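Local coordinates for protein hypothetical methylmalonyl-CoA decarboxylase alpha subunit (Sulfolobus tokodaii, PDB 1X0U) that is of unknown function but carries a carboxyl transferase domain of the ClpP/crotonase superfamily, is probably a carboxyl transferase subunit, and assembles as six copies, at residues 121-126 against 158-163. Numbering follows the deposited sequence.
Sequences LALKVG and VMASGV
Leu123 is the residue of 121-126 that reaches across to 158-163, where it meets Met159, Ala160 and Val163. The two residues before it face other neighbours: Leu121 and Ala122 lie against Phe94 on strand 91-98. Between the two segments the nearest CA atoms are those of Leu123 and Ala160, 6.5 Å apart. The Leu123 side chain leaves with CG anti to the backbone N (chi1 -156°), and its two methyls then divide the work. CD1 sits against the backbone and side chain of Ala160 together, 3.8 Å from Ala160 CA and equally far from Ala160 CB. The same methyl is also met by Val163, whose CG1 lies 3.9 Å from Leu123 CD1. CD2 takes a looser place beside Met159, 4.3 Å from Met159 CB; the thioether beyond that carbon leads away from Leu123.

Both helices belong to successive beta-alpha-beta crossovers of the crotonase-type fold: helix 109-125 links parallel strands 91-98 and 129-133, helix 144-160 links 129-133 and 166-170, and here their C-terminal ends pack together. After the second helix comes a type II beta turn with Ser161 and Gly162 as its central residues. Gly162, with phi at +83°, holds the position that favours glycine, and the bond from Val163 N to Ala160 O (2.8 Å) closes the turn. Val163 is thus brought round beside Ala160, so one leucine methyl touches both. The joint is wholly apolar and buried, and Tyr513 of a second subunit also packs on Leu123.

Past Leu123, Lys124 NZ forms a salt bridge with OE2 of Glu510 of a third subunit. Val125 N bonds back to Leu121 O at 3.0 Å, and Gly126, at positive phi, takes the chain out of the helix.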
# COMPACT_ATOMS: atom_id res chain seq x y z
N LEU A 121 -1.79 -23.29 9.72
CA LEU A 121 -1.82 -22.62 11.01
C LEU A 121 -0.49 -21.90 11.27
O LEU A 121 -0.47 -20.75 11.69
CB LEU A 121 -2.11 -23.62 12.12
CG LEU A 121 -3.56 -24.08 12.25
CD1 LEU A 121 -3.69 -25.21 13.26
CD2 LEU A 121 -4.42 -22.89 12.67
N ALA A 122 0.61 -22.60 11.00
CA ALA A 122 1.92 -22.02 11.22
C ALA A 122 2.10 -20.78 10.35
O ALA A 122 2.79 -19.83 10.73
CB ALA A 122 3.02 -23.05 10.92
N LEU A 123 1.49 -20.79 9.18
CA LEU A 123 1.58 -19.66 8.27
C LEU A 123 0.72 -18.50 8.78
O LEU A 123 1.10 -17.33 8.64
CB LEU A 123 1.14 -20.08 6.87
CG LEU A 123 1.71 -19.23 5.73
CD1 LEU A 123 3.25 -19.22 5.81
CD2 LEU A 123 1.24 -19.80 4.40
N LYS A 124 -0.43 -18.82 9.37
CA LYS A 124 -1.32 -17.77 9.88
C LYS A 124 -0.75 -17.06 11.11
O LYS A 124 -0.90 -15.84 11.25
CB LYS A 124 -2.69 -18.34 10.27
CG LYS A 124 -3.59 -18.73 9.11
CD LYS A 124 -5.02 -18.96 9.61
CE LYS A 124 -5.90 -19.60 8.55
NZ LYS A 124 -5.78 -18.85 7.27
N VAL A 125 -0.10 -17.81 12.00
CA VAL A 125 0.45 -17.21 13.22
C VAL A 125 1.95 -16.87 13.15
O VAL A 125 2.51 -16.30 14.09
CB VAL A 125 0.22 -18.12 14.44
CG1 VAL A 125 -1.29 -18.35 14.65
CG2 VAL A 125 0.95 -19.44 14.27
N GLY A 126 2.59 -17.23 12.04
CA GLY A 126 4.01 -16.93 11.89
C GLY A 126 4.92 -17.78 12.76
O GLY A 126 5.79 -17.25 13.46
N VAL A 158 5.91 -24.10 -0.66
CA VAL A 158 6.23 -22.96 -1.51
C VAL A 158 5.66 -21.65 -0.97
O VAL A 158 6.35 -20.64 -0.93
CB VAL A 158 5.72 -23.20 -2.95
CG1 VAL A 158 5.88 -21.96 -3.80
CG2 VAL A 158 6.48 -24.36 -3.57
N MET A 159 4.40 -21.67 -0.55
CA MET A 159 3.78 -20.46 -0.00
C MET A 159 4.50 -20.00 1.25
O MET A 159 4.58 -18.81 1.53
CB MET A 159 2.31 -20.72 0.36
CG MET A 159 1.41 -21.10 -0.79
SD MET A 159 1.30 -19.86 -2.10
CE MET A 159 2.33 -20.61 -3.38
N ALA A 160 5.01 -20.96 2.02
CA ALA A 160 5.69 -20.65 3.27
C ALA A 160 7.17 -20.34 3.06
O ALA A 160 7.83 -19.81 3.96
CB ALA A 160 5.55 -21.83 4.25
N SER A 161 7.66 -20.66 1.87
CA SER A 161 9.06 -20.44 1.56
C SER A 161 9.50 -18.99 1.72
O SER A 161 9.02 -18.09 1.01
CB SER A 161 9.35 -20.93 0.14
OG SER A 161 10.75 -20.96 -0.09
N GLY A 162 10.40 -18.77 2.67
CA GLY A 162 10.90 -17.43 2.92
C GLY A 162 9.98 -16.63 3.82
O GLY A 162 10.17 -15.44 3.98
N VAL A 163 8.98 -17.30 4.41
CA VAL A 163 8.03 -16.64 5.31
C VAL A 163 8.19 -17.18 6.73
O VAL A 163 8.23 -16.43 7.71
CB VAL A 163 6.57 -16.89 4.85
CG1 VAL A 163 5.60 -16.16 5.77
CG2 VAL A 163 6.40 -16.47 3.40